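Local atomic coordinates of agmatinase (Burkholderia thailandensis, PDB entry 4DZ4), a protein that probably hydrolyses agmatine to putrescine and urea with a pair of manganese ions, as a member of the arginase family. Residues N39-L44 / A97-G102; V50-P55 / A130-L135; Y86-D91 / A309-C314. All blocks are in the same frame, centred on the assembly; numbering follows the deposited sequence.

Contacts 1 and 2 belong to one parallel sheet, in which strand 98-103 lies between 39-40 and 49-54, and 131-136 follows. Backbone hydrogen bonds between Ile99 or Tyr101 and Val51 join the two. Contact 2 is interior and rests on a backbone ladder with valine, leucine and threonine packing; contact 1 is at the sheet's margin within the chain, partly buried, with a short ladder giving way to charged and aromatic groups near a second subunit. Contact 3, partly buried and outside the sheet, sets a loop against helix 300-323 by an indole N-H hydrogen bond to an aspartate and a sulfur-aromatic contact. Leu133 of contact 2 packs on Ala309, Leu312 and Leu313, tying contact 3 to the sheet.

Contact 1 (N39-L44 / A97-G102); sequences NYTRDL and AVIDYG. With EDO (1,2-ethanediol), chain Z.
Residues 39-40 run parallel to strand 98-102 as a short, weakly bonded outer strand. Asp100 takes part through both backbone groups: its N donates to Asn39 O at 2.9 Å and its O accepts from Thr41 N at 3.1 Å. One step earlier a water replaces a direct bond, accepting from Asn39 N and donating to Val98 O. After Tyr40 the chain turns off, and Thr41 OG1 accepts from Asp43 N in an ST turn. Thr41 and Leu44 each cross the Ile99 side chain at about a right angle, Thr41 CG2 and Leu44 CD2 both 3.6 Å from Ile99 CD1, a small apolar patch suited to branched side chains. On the other face the Tyr40 ring lies alongside the Asp100 carboxylate, their planes 55° apart. Asp100 OD1 accepts from Gly102 N in an Asx turn, while OD2 pairs with Arg74. Arg42 N donates to an ethanediol, probably from the crystallisation liquor. Arg42 bends at chi2 (-83°) and crosses the Tyr101 ring, the guanidinium plane 8° from that of the ring. Its CD sits 3.5 Å from the ring centroid, a CH-pi contact, and NE donates to Tyr101 O at 2.8 Å. One arginine thus combines a CH-pi contact, a backbone hydrogen bond and a salt bridge to Asp12 of the second subunit, which probably offsets the nearby charge of Arg16 of that subunit.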
loop_
_atom_site.group_PDB
_atom_site.type_symbol
_atom_site.label_atom_id
_atom_site.label_comp_id
_atom_site.label_asym_id
_atom_site.label_seq_id
_atom_site.Cartn_x
_atom_site.Cartn_y
_atom_site.Cartn_z
ATOM N N ASN B 39 -31.936 -4.770 3.168
ATOM C CA ASN B 39 -32.210 -5.478 4.422
ATOM C C ASN B 39 -31.404 -6.767 4.527
ATOM O O ASN B 39 -31.430 -7.589 3.607
ATOM C CB ASN B 39 -33.676 -5.874 4.522
ATOM C CG ASN B 39 -34.602 -4.681 4.643
ATOM O OD1 ASN B 39 -34.193 -3.535 4.530
ATOM N ND2 ASN B 39 -35.876 -4.961 4.895
ATOM N N TYR B 40 -30.713 -6.943 5.653
ATOM C CA TYR B 40 -30.149 -8.249 6.008
ATOM C C TYR B 40 -31.239 -9.170 6.531
ATOM O O TYR B 40 -31.820 -8.924 7.602
ATOM C CB TYR B 40 -29.115 -8.088 7.125
ATOM C CG TYR B 40 -27.676 -7.902 6.694
ATOM C CD1 TYR B 40 -27.111 -8.646 5.638
ATOM C CD2 TYR B 40 -26.848 -7.026 7.400
ATOM C CE1 TYR B 40 -25.778 -8.465 5.280
ATOM C CE2 TYR B 40 -25.494 -6.875 7.071
ATOM C CZ TYR B 40 -24.978 -7.593 6.025
ATOM O OH TYR B 40 -23.654 -7.433 5.712
ATOM N N THR B 41 -31.495 -10.246 5.810
ATOM C CA THR B 41 -32.548 -11.202 6.219
ATOM C C THR B 41 -32.430 -12.494 5.434
ATOM O O THR B 41 -31.937 -12.480 4.314
ATOM C CB THR B 41 -33.978 -10.634 6.027
ATOM O OG1 THR B 41 -34.946 -11.550 6.569
ATOM C CG2 THR B 41 -34.290 -10.368 4.520
ATOM N N ARG B 42 -32.918 -13.578 6.035
ATOM C CA ARG B 42 -33.039 -14.891 5.380
ATOM C C ARG B 42 -34.521 -15.185 5.000
ATOM O O ARG B 42 -34.804 -16.242 4.424
ATOM C CB ARG B 42 -32.489 -16.004 6.286
ATOM C CG ARG B 42 -30.994 -15.856 6.689
ATOM C CD ARG B 42 -30.128 -16.400 5.584
ATOM N NE ARG B 42 -28.675 -16.286 5.749
ATOM C CZ ARG B 42 -27.897 -17.315 6.087
ATOM N NH1 ARG B 42 -28.437 -18.512 6.349
ATOM N NH2 ARG B 42 -26.583 -17.161 6.147
ATOM N N ASP B 43 -35.422 -14.243 5.292
ATOM C CA ASP B 43 -36.844 -14.351 4.929
ATOM C C ASP B 43 -37.065 -13.934 3.485
ATOM O O ASP B 43 -36.801 -12.801 3.113
ATOM C CB ASP B 43 -37.702 -13.487 5.855
ATOM C CG ASP B 43 -37.674 -13.982 7.287
ATOM O OD1 ASP B 43 -37.505 -15.203 7.493
ATOM O OD2 ASP B 43 -37.818 -13.152 8.220
ATOM N N LEU B 44 -37.545 -14.855 2.669
ATOM C CA LEU B 44 -37.562 -14.625 1.234
ATOM C C LEU B 44 -38.949 -14.258 0.674
ATOM O O LEU B 44 -39.064 -13.978 -0.508
ATOM C CB LEU B 44 -37.012 -15.858 0.512
ATOM C CG LEU B 44 -35.608 -16.342 0.913
ATOM C CD1 LEU B 44 -35.223 -17.597 0.151
ATOM C CD2 LEU B 44 -34.562 -15.262 0.689
ATOM N N ALA B 97 -37.894 -5.431 -4.733
ATOM C CA ALA B 97 -37.625 -5.920 -3.374
ATOM C C ALA B 97 -36.329 -6.742 -3.417
ATOM O O ALA B 97 -36.293 -7.838 -3.961
ATOM C CB ALA B 97 -38.804 -6.759 -2.887
ATOM N N VAL B 98 -35.276 -6.154 -2.861
ATOM C CA VAL B 98 -33.921 -6.727 -2.882
ATOM C C VAL B 98 -33.431 -6.846 -1.456
ATOM O O VAL B 98 -33.515 -5.868 -0.702
ATOM C CB VAL B 98 -32.952 -5.823 -3.667
ATOM C CG1 VAL B 98 -31.553 -6.464 -3.769
ATOM C CG2 VAL B 98 -33.484 -5.537 -5.058
ATOM N N ILE B 99 -32.918 -8.023 -1.084
ATOM C CA ILE B 99 -32.350 -8.220 0.247
ATOM C C ILE B 99 -30.906 -8.701 0.130
ATOM O O ILE B 99 -30.469 -9.158 -0.949
ATOM C CB ILE B 99 -33.156 -9.229 1.087
ATOM C CG1 ILE B 99 -33.042 -10.649 0.449
ATOM C CG2 ILE B 99 -34.593 -8.718 1.216
ATOM C CD1 ILE B 99 -33.501 -11.839 1.291
ATOM N N ASP B 100 -30.176 -8.571 1.234
ATOM C CA ASP B 100 -28.856 -9.207 1.360
ATOM C C ASP B 100 -29.038 -10.380 2.350
ATOM O O ASP B 100 -29.318 -10.200 3.537
ATOM C CB ASP B 100 -27.811 -8.170 1.821
ATOM C CG ASP B 100 -26.379 -8.696 1.755
ATOM O OD1 ASP B 100 -26.202 -9.921 1.868
ATOM O OD2 ASP B 100 -25.445 -7.870 1.619
ATOM N N TYR B 101 -28.867 -11.580 1.817
ATOM C CA TYR B 101 -29.053 -12.851 2.510
ATOM C C TYR B 101 -27.874 -13.125 3.449
ATOM O O TYR B 101 -27.949 -13.991 4.324
ATOM C CB TYR B 101 -29.116 -13.928 1.416
ATOM C CG TYR B 101 -29.314 -15.398 1.840
ATOM C CD1 TYR B 101 -30.543 -16.017 1.739
ATOM C CD2 TYR B 101 -28.228 -16.159 2.289
ATOM C CE1 TYR B 101 -30.698 -17.369 2.101
ATOM C CE2 TYR B 101 -28.372 -17.483 2.678
ATOM C CZ TYR B 101 -29.594 -18.089 2.568
ATOM O OH TYR B 101 -29.708 -19.430 2.963
ATOM N N GLY B 102 -26.784 -12.390 3.271
ATOM C CA GLY B 102 -25.512 -12.794 3.873
ATOM C C GLY B 102 -24.781 -13.770 2.949
ATOM O O GLY B 102 -24.839 -13.657 1.718
HETATM C C1 EDO Z . -33.208 -14.474 10.623
HETATM O O1 EDO Z . -33.409 -15.860 10.304
HETATM C C2 EDO Z . -32.826 -13.749 9.342
HETATM O O2 EDO Z . -33.984 -13.824 8.496
HETATM O O HOH W 1 -34.264 -4.579 1.405
#

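Contact 2 (V50-P55 / A130-L135); sequences VVSGVP and ARMLTL
Val50 and Ala130 meet where the strands begin: Val50 CG2, the branch beside the backbone N, rests on Ala130 CB at 3.7 Å, just before strand 131-135. Farther along, strands 50-54 and 131-135 run parallel with the twist of a beta-sheet, their axes 4.7 Å apart and 31° askew. Five backbone hydrogen bonds alternate between them, from Val50 N to Arg131 O at 2.8 Å through to Val54 N to Leu135 O at 2.9 Å; Ser52 N to Leu133 O is the longest. Side chains of paired residues share a face. On the face of Val51, Leu133 and Leu135, the Val51 CG1 branch, anti to its own N (chi1 -180°), meets Leu135 CD1 obliquely at 3.9 Å, where Gly53 brings no side chain of its own. On the face of Val50, Met132, Ser52 and Thr134, the Thr134 CG2 bump packs against both Val54 CG2 and Ser52 O. A water lies over this face beside small Ser52; it donates to Val50 O and is hydrogen-bonded to Ser52 OG and Thr134 OG1, while Ser52 OG also bonds His121. Helix 114-126 packs on Met132 and helix 300-323 on Leu133. These are two adjacent inner strands of a parallel sheet with helices on both faces, as in the alpha/beta arginase fold; strand 131-136 leads within a few residues to the manganese ligand His139, whose side chain is about 10 Å from that of Thr134.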
loop_
_atom_site.group_PDB
_atom_site.type_symbol
_atom_site.label_atom_id
_atom_site.label_comp_id
_atom_site.label_asym_id
_atom_site.label_seq_id
_atom_site.Cartn_x
_atom_site.Cartn_y
_atom_site.Cartn_z
ATOM N N VAL B 50 -32.335 -11.689 -4.494
ATOM C CA VAL B 50 -31.507 -11.990 -3.321
ATOM C C VAL B 50 -30.035 -11.814 -3.693
ATOM O O VAL B 50 -29.522 -12.516 -4.586
ATOM C CB VAL B 50 -31.711 -13.427 -2.823
ATOM C CG1 VAL B 50 -30.713 -13.757 -1.705
ATOM C CG2 VAL B 50 -33.153 -13.584 -2.331
ATOM N N VAL B 51 -29.371 -10.901 -2.991
ATOM C CA VAL B 51 -27.911 -10.764 -3.087
ATOM C C VAL B 51 -27.302 -11.673 -2.014
ATOM O O VAL B 51 -27.743 -11.622 -0.851
ATOM C CB VAL B 51 -27.457 -9.299 -2.842
ATOM C CG1 VAL B 51 -25.928 -9.177 -2.953
ATOM C CG2 VAL B 51 -28.099 -8.390 -3.884
ATOM N N SER B 52 -26.286 -12.470 -2.367
ATOM C CA SER B 52 -25.622 -13.283 -1.353
ATOM C C SER B 52 -24.175 -13.426 -1.762
ATOM O O SER B 52 -23.846 -13.192 -2.934
ATOM C CB SER B 52 -26.290 -14.662 -1.195
ATOM O OG SER B 52 -26.067 -15.492 -2.333
ATOM N N GLY B 53 -23.331 -13.789 -0.811
ATOM C CA GLY B 53 -21.907 -14.001 -1.110
ATOM C C GLY B 53 -21.556 -15.490 -1.075
ATOM O O GLY B 53 -22.144 -16.273 -0.311
ATOM N N VAL B 54 -20.582 -15.887 -1.891
ATOM C CA VAL B 54 -19.990 -17.232 -1.788
ATOM C C VAL B 54 -18.484 -17.012 -1.671
ATOM O O VAL B 54 -17.831 -16.725 -2.671
ATOM C CB VAL B 54 -20.307 -18.159 -3.007
ATOM C CG1 VAL B 54 -19.701 -19.533 -2.763
ATOM C CG2 VAL B 54 -21.819 -18.323 -3.203
ATOM N N PRO B 55 -17.936 -17.098 -0.446
ATOM C CA PRO B 55 -16.561 -16.598 -0.189
ATOM C C PRO B 55 -15.509 -17.685 -0.418
ATOM O O PRO B 55 -14.798 -18.099 0.507
ATOM C CB PRO B 55 -16.618 -16.211 1.291
ATOM C CG PRO B 55 -17.591 -17.200 1.873
ATOM C CD PRO B 55 -18.683 -17.306 0.817
ATOM N N ALA B 130 -37.405 -15.605 -6.104
ATOM C CA ALA B 130 -36.447 -14.491 -6.244
ATOM C C ALA B 130 -35.368 -14.854 -7.271
ATOM O O ALA B 130 -35.067 -16.026 -7.464
ATOM C CB ALA B 130 -35.799 -14.168 -4.893
ATOM N N ARG B 131 -34.808 -13.846 -7.937
ATOM C CA ARG B 131 -33.612 -14.022 -8.762
ATOM C C ARG B 131 -32.416 -13.982 -7.822
ATOM O O ARG B 131 -32.486 -13.347 -6.762
ATOM C CB ARG B 131 -33.428 -12.859 -9.732
ATOM C CG ARG B 131 -34.610 -12.524 -10.625
ATOM C CD ARG B 131 -34.852 -13.587 -11.666
ATOM N NE ARG B 131 -35.824 -13.074 -12.631
ATOM C CZ ARG B 131 -36.349 -13.778 -13.623
ATOM N NH1 ARG B 131 -36.025 -15.056 -13.788
ATOM N NH2 ARG B 131 -37.204 -13.195 -14.443
ATOM N N MET B 132 -31.315 -14.596 -8.242
ATOM C CA MET B 132 -30.058 -14.554 -7.481
ATOM C C MET B 132 -29.055 -13.625 -8.141
ATOM O O MET B 132 -28.791 -13.740 -9.333
ATOM C CB MET B 132 -29.420 -15.938 -7.336
ATOM C CG MET B 132 -30.216 -16.866 -6.443
ATOM S SD MET B 132 -29.377 -18.455 -6.250
ATOM C CE MET B 132 -27.926 -18.023 -5.276
ATOM N N LEU B 133 -28.539 -12.684 -7.356
ATOM C CA LEU B 133 -27.350 -11.910 -7.744
ATOM C C LEU B 133 -26.242 -12.286 -6.749
ATOM O O LEU B 133 -26.291 -11.905 -5.572
ATOM C CB LEU B 133 -27.689 -10.414 -7.648
ATOM C CG LEU B 133 -26.564 -9.451 -8.023
ATOM C CD1 LEU B 133 -25.921 -9.832 -9.328
ATOM C CD2 LEU B 133 -27.068 -7.997 -8.064
ATOM N N THR B 134 -25.269 -13.066 -7.205
ATOM C CA THR B 134 -24.314 -13.661 -6.278
ATOM C C THR B 134 -22.943 -12.985 -6.404
ATOM O O THR B 134 -22.488 -12.708 -7.503
ATOM C CB THR B 134 -24.226 -15.176 -6.513
ATOM O OG1 THR B 134 -25.553 -15.736 -6.453
ATOM C CG2 THR B 134 -23.383 -15.864 -5.413
ATOM N N LEU B 135 -22.323 -12.708 -5.260
ATOM C CA LEU B 135 -21.002 -12.045 -5.221
ATOM C C LEU B 135 -19.980 -13.115 -4.872
ATOM O O LEU B 135 -20.131 -13.789 -3.849
ATOM C CB LEU B 135 -20.995 -10.964 -4.139
ATOM C CG LEU B 135 -22.117 -9.921 -4.234
ATOM C CD1 LEU B 135 -22.054 -8.897 -3.075
ATOM C CD2 LEU B 135 -22.059 -9.237 -5.603
HETATM O O HOH W 2 -27.507 -14.771 -4.554
#

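Contact 3 (Y86-D91 / A309-C314); sequences YPWGFD and ACDLLC. With EDO (1,2-ethanediol), chain T.
The irregular loop 86-91 passes beside helix 309-314 without pairing to it; the nearest CA atoms, of Trp88 and Cys314, are 7.5 Å apart, a gap bridged by side chains. The first torsion of Trp88 (chi1 -55°) lays its indole across Cys314 with NE1 at Asp311. This NE1 donates to Asp311 OD1 at 2.8 Å with an N-H...O angle of 162°. The oxygen lies in the ring plane, but the indole N stands above the carboxylate plane. A water also donates to Asp311 OD1 and to Tyr86 O, and Asp311 OD2 pairs with Arg276, so this buried acid is well provided with donors. Cys314 lies over one indole face: CB is 3.5 Å from the centroid of the five-membered ring as a CH-pi contact, and SG is 3.8 Å from it. A compact, polarisable cysteine suits such a flat surface. Phe90 comes to the same sulfur obliquely, CE1 at 4.1 Å from Cys314 SG, and engages Arg317 in a cation-pi contact. An ethanediol donates to Asp91 OD2. Trp88 also touches Arg276 of helix 268-276 and Leu315 and Gln318 of helix 300-323. It thereby joins the loop to two helices, while another side of helix 300-323 lies against strand 131-136.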
loop_
_atom_site.group_PDB
_atom_site.type_symbol
_atom_site.label_atom_id
_atom_site.label_comp_id
_atom_site.label_asym_id
_atom_site.label_seq_id
_atom_site.Cartn_x
_atom_site.Cartn_y
_atom_site.Cartn_z
ATOM N N TYR B 86 -27.277 6.003 -11.917
ATOM C CA TYR B 86 -27.166 6.745 -13.152
ATOM C C TYR B 86 -26.921 5.786 -14.326
ATOM O O TYR B 86 -26.162 4.839 -14.167
ATOM C CB TYR B 86 -26.008 7.740 -13.047
ATOM C CG TYR B 86 -26.029 8.751 -14.155
ATOM C CD1 TYR B 86 -26.835 9.883 -14.056
ATOM C CD2 TYR B 86 -25.274 8.560 -15.315
ATOM C CE1 TYR B 86 -26.887 10.818 -15.076
ATOM C CE2 TYR B 86 -25.314 9.482 -16.345
ATOM C CZ TYR B 86 -26.126 10.605 -16.212
ATOM O OH TYR B 86 -26.196 11.526 -17.191
ATOM N N PRO B 87 -27.537 6.026 -15.514
ATOM C CA PRO B 87 -28.397 7.119 -15.941
ATOM C C PRO B 87 -29.869 6.818 -15.665
ATOM O O PRO B 87 -30.724 7.618 -16.031
ATOM C CB PRO B 87 -28.167 7.159 -17.461
ATOM C CG PRO B 87 -27.929 5.725 -17.823
ATOM C CD PRO B 87 -27.237 5.103 -16.637
ATOM N N TRP B 88 -30.128 5.668 -15.024
ATOM C CA TRP B 88 -31.489 5.177 -14.717
ATOM C C TRP B 88 -32.420 6.211 -14.136
ATOM O O TRP B 88 -33.557 6.413 -14.621
ATOM C CB TRP B 88 -31.373 4.004 -13.743
ATOM C CG TRP B 88 -30.463 2.908 -14.255
ATOM C CD1 TRP B 88 -29.148 2.610 -13.855
ATOM C CD2 TRP B 88 -30.789 1.928 -15.298
ATOM N NE1 TRP B 88 -28.656 1.529 -14.566
ATOM C CE2 TRP B 88 -29.605 1.069 -15.450
ATOM C CE3 TRP B 88 -31.904 1.690 -16.095
ATOM C CZ2 TRP B 88 -29.573 0.019 -16.368
ATOM C CZ3 TRP B 88 -31.863 0.626 -17.012
ATOM C CH2 TRP B 88 -30.726 -0.179 -17.149
ATOM N N GLY B 89 -31.987 6.845 -13.049
ATOM C CA GLY B 89 -32.722 7.992 -12.516
ATOM C C GLY B 89 -33.961 7.620 -11.716
ATOM O O GLY B 89 -34.856 8.449 -11.536
ATOM N N PHE B 90 -34.024 6.373 -11.264
ATOM C CA PHE B 90 -35.058 5.959 -10.322
ATOM C C PHE B 90 -34.375 5.334 -9.120
ATOM O O PHE B 90 -33.226 4.903 -9.217
ATOM C CB PHE B 90 -36.064 4.988 -10.987
ATOM C CG PHE B 90 -35.424 3.821 -11.705
ATOM C CD1 PHE B 90 -34.796 2.797 -10.998
ATOM C CD2 PHE B 90 -35.458 3.744 -13.101
ATOM C CE1 PHE B 90 -34.201 1.734 -11.662
ATOM C CE2 PHE B 90 -34.871 2.679 -13.767
ATOM C CZ PHE B 90 -34.249 1.672 -13.053
ATOM N N ASP B 91 -35.069 5.287 -7.983
ATOM C CA ASP B 91 -34.585 4.485 -6.867
ATOM C C ASP B 91 -35.157 3.093 -7.103
ATOM O O ASP B 91 -36.372 2.909 -7.018
ATOM C CB ASP B 91 -35.060 5.041 -5.522
ATOM C CG ASP B 91 -34.620 4.167 -4.346
ATOM O OD1 ASP B 91 -34.191 3.019 -4.564
ATOM O OD2 ASP B 91 -34.663 4.661 -3.210
ATOM N N ALA B 309 -23.067 -4.859 -10.332
ATOM C CA ALA B 309 -24.153 -5.473 -9.561
ATOM C C ALA B 309 -25.335 -4.510 -9.497
ATOM O O ALA B 309 -26.490 -4.931 -9.631
ATOM C CB ALA B 309 -23.663 -5.831 -8.149
ATOM N N CYS B 310 -25.045 -3.219 -9.358
ATOM C CA CYS B 310 -26.103 -2.221 -9.252
ATOM C C CYS B 310 -26.873 -2.158 -10.580
ATOM O O CYS B 310 -28.114 -2.181 -10.605
ATOM C CB CYS B 310 -25.515 -0.848 -8.884
ATOM S SG CYS B 310 -26.718 0.516 -8.968
ATOM N N ASP B 311 -26.139 -2.140 -11.676
ATOM C CA ASP B 311 -26.793 -2.134 -12.986
ATOM C C ASP B 311 -27.613 -3.386 -13.267
ATOM O O ASP B 311 -28.675 -3.282 -13.885
ATOM C CB ASP B 311 -25.776 -1.823 -14.085
ATOM C CG ASP B 311 -25.358 -0.344 -14.068
ATOM O OD1 ASP B 311 -26.197 0.511 -13.712
ATOM O OD2 ASP B 311 -24.197 -0.028 -14.420
ATOM N N LEU B 312 -27.151 -4.548 -12.798
ATOM C CA LEU B 312 -27.953 -5.776 -12.878
ATOM C C LEU B 312 -29.282 -5.629 -12.119
ATOM O O LEU B 312 -30.347 -6.003 -12.641
ATOM C CB LEU B 312 -27.148 -7.006 -12.388
ATOM C CG LEU B 312 -25.968 -7.358 -13.320
ATOM C CD1 LEU B 312 -25.000 -8.292 -12.620
ATOM C CD2 LEU B 312 -26.489 -7.990 -14.617
ATOM N N LEU B 313 -29.236 -5.083 -10.897
ATOM C CA LEU B 313 -30.489 -4.789 -10.170
ATOM C C LEU B 313 -31.416 -3.874 -10.981
ATOM O O LEU B 313 -32.616 -4.085 -11.007
ATOM C CB LEU B 313 -30.244 -4.155 -8.795
ATOM C CG LEU B 313 -29.472 -5.099 -7.856
ATOM C CD1 LEU B 313 -29.193 -4.420 -6.520
ATOM C CD2 LEU B 313 -30.287 -6.355 -7.624
ATOM N N CYS B 314 -30.851 -2.860 -11.614
ATOM C CA CYS B 314 -31.667 -1.903 -12.339
ATOM C C CYS B 314 -32.319 -2.556 -13.545
ATOM O O CYS B 314 -33.463 -2.238 -13.862
ATOM C CB CYS B 314 -30.819 -0.678 -12.716
ATOM S SG CYS B 314 -30.401 0.361 -11.299
HETATM C C1 EDO T . -31.403 7.205 -3.726
HETATM O O1 EDO T . -31.822 6.142 -4.599
HETATM C C2 EDO T . -31.665 6.846 -2.277
HETATM O O2 EDO T . -33.092 6.888 -2.121
HETATM O O HOH W 3 -25.724 2.717 -12.294
#